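Local coordinates for glutamate racemase (Escherichia coli, PDB 2JFN), which is an alpha/beta enzyme of the Asp/Glu/hydantoin racemase family, with glutamic acid and uridine-5'-diphosphate-N-acetylmuramoyl-L-alanine bound at separate sites, at residues S227-A230 with I231-T235; G32-S35 with V36-E39. All coordinates share one frame; numbering follows the deposited sequence.

Overall arrangement
Both contacts are first turns of helices, and the two helices pack against each other; contact 2 is buried, contact 1 partly so. Contact 1 (227-235) opens helix 228-241 and lines the pocket of uridine-5'-diphosphate-N-acetylmuramoyl-L-alanine (UMA); contact 2 (32-39) opens helix 33-43 beside the bound glutamic acid, which G32 approaches to about 4 Å. Their centres are 10 Å apart, yet they touch directly: I231 CG2 packs on V36 CG1 at 3.6 Å, and G228 O meets E39 CB at 3.4 Å. V36 lies about 8 Å from UMA by its side chain, and that of S227 about 9 Å from glutamic acid, so each helix start adjoins one ligand and is not far from the other.

Contact 1. Residues S227-A230 with I231-T235; sequences SGAA and IARRT. With UMA (uridine-5'-diphosphate-N-acetylmuramoyl-L-alanine), chain C.
The pocket for uridine-5'-diphosphate-N-acetylmuramoyl-L-alanine (UMA) takes part of its wall from the first turns of helix 228-241, where A229 and A230 meet R233. The R233 chain bends at chi3 (-66°) and folds back along the helix. One face of its guanidinium therefore lies against A229 O and A230 CA, the latter 3.4 Å from NH2, while its edge presents NH2 to the phosphate oxygen O2A of UMA in a weak hydrogen bond of 3.3 Å. Arginine suits this place, being long enough to reach back over the turn and probably drawn to the phosphate by its charge. A small residue suits position 230, since A230 CB also comes within 3.4 Å of the ribose oxygen O4B. I231 CD1 stands over a face of the uracil ring, 3.2 Å from UMA N3, placing an apolar methyl against that face near N3 and C2. R234 runs past its rim: CG is 3.4 Å from UMA O4, and the guanidinium lays one face on the methyl C20. Backbone bonds hold the turn in shape, among them R233 N to A229 O (3.0 Å) and R234 N to A230 O (2.9 Å). T235 OG1 gives its proton to I231 O, from the face opposite T235 N, which satisfies the buried hydroxyl within the helix. The helix also packs against helix 33-43, with A232 on L43 and T235 on I40, and against strand 87-90, where I231 and T235 meet V89.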
loop_
_atom_site.group_PDB
_atom_site.type_symbol
_atom_site.label_atom_id
_atom_site.label_comp_id
_atom_site.label_asym_id
_atom_site.label_seq_id
_atom_site.Cartn_x
_atom_site.Cartn_y
_atom_site.Cartn_z
ATOM N N SER A 227 -7.084 -2.687 3.767
ATOM C CA SER A 227 -6.308 -3.210 4.890
ATOM C C SER A 227 -5.753 -2.194 5.883
ATOM O O SER A 227 -5.173 -2.581 6.904
ATOM C CB SER A 227 -5.142 -4.026 4.331
ATOM O OG SER A 227 -5.620 -5.082 3.518
ATOM N N GLY A 228 -5.941 -0.914 5.589
ATOM C CA GLY A 228 -5.418 0.161 6.424
ATOM C C GLY A 228 -5.540 0.093 7.938
ATOM O O GLY A 228 -4.525 0.044 8.643
ATOM N N ALA A 229 -6.775 0.121 8.441
ATOM C CA ALA A 229 -7.017 0.071 9.878
ATOM C C ALA A 229 -6.480 -1.216 10.496
ATOM O O ALA A 229 -5.957 -1.199 11.605
ATOM C CB ALA A 229 -8.515 0.205 10.162
ATOM N N ALA A 230 -6.599 -2.328 9.780
ATOM C CA ALA A 230 -6.108 -3.607 10.296
ATOM C C ALA A 230 -4.583 -3.624 10.396
ATOM O O ALA A 230 -4.018 -4.271 11.291
ATOM C CB ALA A 230 -6.576 -4.746 9.411
ATOM N N ILE A 231 -3.921 -2.925 9.470
ATOM C CA ILE A 231 -2.462 -2.846 9.465
ATOM C C ILE A 231 -2.042 -2.023 10.664
ATOM O O ILE A 231 -1.061 -2.335 11.344
ATOM C CB ILE A 231 -1.934 -2.138 8.197
ATOM C CG1 ILE A 231 -2.344 -2.926 6.957
ATOM C CG2 ILE A 231 -0.407 -1.985 8.273
ATOM C CD1 ILE A 231 -1.784 -4.307 6.918
ATOM N N ALA A 232 -2.790 -0.956 10.910
ATOM C CA ALA A 232 -2.519 -0.075 12.031
ATOM C C ALA A 232 -2.586 -0.904 13.320
ATOM O O ALA A 232 -1.659 -0.874 14.133
ATOM C CB ALA A 232 -3.544 1.045 12.063
ATOM N N ARG A 233 -3.675 -1.656 13.492
ATOM C CA ARG A 233 -3.834 -2.492 14.681
ATOM C C ARG A 233 -2.701 -3.512 14.800
ATOM O O ARG A 233 -2.176 -3.734 15.886
ATOM C CB ARG A 233 -5.189 -3.216 14.660
ATOM C CG ARG A 233 -6.397 -2.296 14.853
ATOM C CD ARG A 233 -7.660 -3.115 15.114
ATOM N NE ARG A 233 -8.048 -3.924 13.959
ATOM C CZ ARG A 233 -8.754 -3.461 12.930
ATOM N NH1 ARG A 233 -9.156 -2.198 12.915
ATOM N NH2 ARG A 233 -9.044 -4.255 11.909
ATOM N N ARG A 234 -2.321 -4.131 13.687
ATOM C CA ARG A 234 -1.234 -5.110 13.710
ATOM C C ARG A 234 0.087 -4.434 14.100
ATOM O O ARG A 234 0.913 -5.026 14.805
ATOM C CB ARG A 234 -1.090 -5.778 12.342
ATOM C CG ARG A 234 0.052 -6.780 12.251
ATOM C CD ARG A 234 -0.078 -7.909 13.278
ATOM N NE ARG A 234 0.911 -8.957 13.036
ATOM C CZ ARG A 234 1.068 -10.036 13.796
ATOM N NH1 ARG A 234 0.297 -10.215 14.861
ATOM N NH2 ARG A 234 1.991 -10.938 13.487
ATOM N N THR A 235 0.272 -3.197 13.647
ATOM C CA THR A 235 1.477 -2.426 13.948
ATOM C C THR A 235 1.541 -2.117 15.442
ATOM O O THR A 235 2.585 -2.291 16.081
ATOM C CB THR A 235 1.504 -1.107 13.136
ATOM O OG1 THR A 235 1.647 -1.420 11.746
ATOM C CG2 THR A 235 2.670 -0.208 13.574
HETATM N N1 UMA C . -4.086 -7.350 6.939
HETATM C C2 UMA C . -2.785 -7.407 6.225
HETATM N N3 UMA C . -1.666 -7.493 7.039
HETATM C C4 UMA C . -1.670 -7.529 8.442
HETATM C C5 UMA C . -3.038 -7.466 9.108
HETATM C C6 UMA C . -4.144 -7.380 8.341
HETATM O O2 UMA C . -2.675 -7.378 5.008
HETATM O O4 UMA C . -0.612 -7.600 9.048
HETATM C C1B UMA C . -5.311 -7.255 6.069
HETATM C C2B UMA C . -5.737 -8.629 5.581
HETATM O "O2'" UMA C . -6.190 -8.650 4.171
HETATM C C3B UMA C . -6.799 -9.133 6.501
HETATM C C4B UMA C . -7.465 -7.808 6.821
HETATM O O4B UMA C . -6.457 -6.806 6.753
HETATM O O3B UMA C . -7.563 -10.050 5.674
HETATM C C5B UMA C . -8.062 -7.721 8.169
HETATM O O5B UMA C . -7.171 -8.193 9.115
HETATM P PA UMA C . -7.549 -8.428 10.642
HETATM O O1A UMA C . -6.253 -8.463 11.333
HETATM O O2A UMA C . -8.459 -7.411 11.062
HETATM O O3A UMA C . -8.193 -9.915 10.618
HETATM P PB UMA C . -8.281 -11.058 9.508
HETATM O O1B UMA C . -9.041 -10.640 8.349
HETATM O O2B UMA C . -8.676 -12.296 10.186
HETATM O "O1'" UMA C . -6.685 -11.243 9.171
HETATM C "C1'" UMA C . -5.849 -12.335 9.556
HETATM C "C2'" UMA C . -4.469 -11.873 9.942
HETATM N "N2'" UMA C . -4.497 -10.966 11.105
HETATM C "C7'" UMA C . -3.990 -11.321 12.297
HETATM O "O7'" UMA C . -3.328 -12.345 12.446
HETATM C "C8'" UMA C . -4.230 -10.417 13.488
HETATM C "C3'" UMA C . -3.827 -11.200 8.716
HETATM O "O3'" UMA C . -2.441 -10.811 9.006
HETATM C "C4'" UMA C . -3.839 -12.143 7.489
HETATM O "O4'" UMA C . -3.280 -11.506 6.358
HETATM C "C5'" UMA C . -5.271 -12.595 7.190
HETATM O "O5'" UMA C . -5.827 -13.223 8.407
HETATM C "C6'" UMA C . -5.366 -13.633 6.087
HETATM O "O6'" UMA C . -4.534 -14.744 6.387
HETATM C C18 UMA C . -1.374 -11.617 9.566
HETATM C C19 UMA C . -0.459 -12.203 8.541
HETATM O O18 UMA C . 0.106 -13.265 8.735
HETATM C C20 UMA C . -0.711 -10.817 10.705
HETATM N N4 UMA C . -0.318 -11.470 7.424
HETATM C C21 UMA C . 0.629 -11.744 6.333
HETATM C C22 UMA C . 2.103 -11.974 6.784
HETATM O O19 UMA C . 2.485 -11.379 7.817
HETATM O O20 UMA C . 2.835 -12.746 6.114
HETATM C C23 UMA C . 0.580 -10.594 5.320
#

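Contact 2. Residues G32-S35 with V36-E39; sequences GGLS and VYDE
The ends of the L34 and Y37 side chains meet on one flank of helix 33-43, where L34 CD2 lies 4.3 Å from Y37 CD1. The tyrosine ring swings away from the helix start (chi1 155°), but its near edge remains beside the backbone, with L34 O close to the ring plane. The L34 carbonyl has a closer partner in D38 N, 2.9 Å away and above the carbonyl plane, and D38 CB presses on the same oxygen at 3.2 Å. Beyond it the aspartate carboxylate turns off along the helix surface, where OD1 forms a salt bridge with R41. In S35, chi1 of 68° sets OG over the backbone, flanked by both N and C; OG is hydrogen-bonded to T205 O and also lies 2.9 Å from G32 O, a second possible acceptor for its proton. V36 CG2 closes on this hydroxyl at 4.0 Å, and E39 CG rests 3.6 Å from S35 O. G33 O receives Y37 N at 2.9 Å with a nearly straight N-H (166°) and V36 N more weakly. The lack of a side chain at G32, about 4 Å from the bound glutamic acid, probably lets the helix start come close to it, while G33 N is held by D28 at the end of strand 21-28. The helix is the crossover of the beta-alpha-beta unit formed with strands 21-28 and 48-53. Y37 stacks edge-to-face with Y49 of the latter strand and bonds through OH to Y273 O, whereas V36 and E39 face helix 228-241.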
loop_
_atom_site.group_PDB
_atom_site.type_symbol
_atom_site.label_atom_id
_atom_site.label_comp_id
_atom_site.label_asym_id
_atom_site.label_seq_id
_atom_site.Cartn_x
_atom_site.Cartn_y
_atom_site.Cartn_z
ATOM N N GLY A 32 1.088 5.024 -2.758
ATOM C CA GLY A 32 0.102 4.167 -2.112
ATOM C C GLY A 32 0.373 3.916 -0.639
ATOM O O GLY A 32 -0.554 3.803 0.163
ATOM N N GLY A 33 1.651 3.823 -0.284
ATOM C CA GLY A 33 2.029 3.583 1.098
ATOM C C GLY A 33 1.436 4.606 2.043
ATOM O O GLY A 33 1.177 4.298 3.197
ATOM N N LEU A 34 1.203 5.817 1.548
ATOM C CA LEU A 34 0.637 6.879 2.363
ATOM C C LEU A 34 -0.766 6.570 2.882
ATOM O O LEU A 34 -1.147 7.069 3.935
ATOM C CB LEU A 34 0.614 8.195 1.577
ATOM C CG LEU A 34 1.995 8.775 1.253
ATOM C CD1 LEU A 34 1.832 9.976 0.334
ATOM C CD2 LEU A 34 2.706 9.168 2.546
ATOM N N SER A 35 -1.537 5.755 2.163
ATOM C CA SER A 35 -2.878 5.433 2.646
ATOM C C SER A 35 -2.773 4.549 3.897
ATOM O O SER A 35 -3.568 4.681 4.830
ATOM C CB SER A 35 -3.714 4.724 1.569
ATOM O OG SER A 35 -3.223 3.426 1.273
ATOM N N VAL A 36 -1.782 3.664 3.913
ATOM C CA VAL A 36 -1.569 2.768 5.047
ATOM C C VAL A 36 -0.976 3.557 6.200
ATOM O O VAL A 36 -1.379 3.402 7.357
ATOM C CB VAL A 36 -0.613 1.610 4.677
ATOM C CG1 VAL A 36 -0.407 0.688 5.885
ATOM C CG2 VAL A 36 -1.190 0.826 3.506
ATOM N N TYR A 37 -0.014 4.417 5.877
ATOM C CA TYR A 37 0.608 5.246 6.891
ATOM C C TYR A 37 -0.439 6.128 7.573
ATOM O O TYR A 37 -0.427 6.288 8.790
ATOM C CB TYR A 37 1.708 6.115 6.262
ATOM C CG TYR A 37 1.989 7.387 7.021
ATOM C CD1 TYR A 37 1.392 8.591 6.645
ATOM C CD2 TYR A 37 2.822 7.385 8.141
ATOM C CE1 TYR A 37 1.617 9.765 7.366
ATOM C CE2 TYR A 37 3.050 8.553 8.870
ATOM C CZ TYR A 37 2.447 9.734 8.476
ATOM O OH TYR A 37 2.679 10.890 9.180
ATOM N N ASP A 38 -1.344 6.695 6.786
ATOM C CA ASP A 38 -2.380 7.569 7.319
ATOM C C ASP A 38 -3.182 6.870 8.427
ATOM O O ASP A 38 -3.477 7.476 9.458
ATOM C CB ASP A 38 -3.293 8.020 6.176
ATOM C CG ASP A 38 -4.037 9.304 6.484
ATOM O OD1 ASP A 38 -3.577 10.082 7.347
ATOM O OD2 ASP A 38 -5.085 9.545 5.839
ATOM N N GLU A 39 -3.516 5.599 8.216
ATOM C CA GLU A 39 -4.261 4.818 9.208
ATOM C C GLU A 39 -3.382 4.538 10.428
ATOM O O GLU A 39 -3.831 4.622 11.571
ATOM C CB GLU A 39 -4.714 3.486 8.607
ATOM C CG GLU A 39 -5.768 3.596 7.518
ATOM C CD GLU A 39 -7.173 3.765 8.073
ATOM O OE1 GLU A 39 -8.127 3.789 7.266
ATOM O OE2 GLU A 39 -7.328 3.867 9.308
#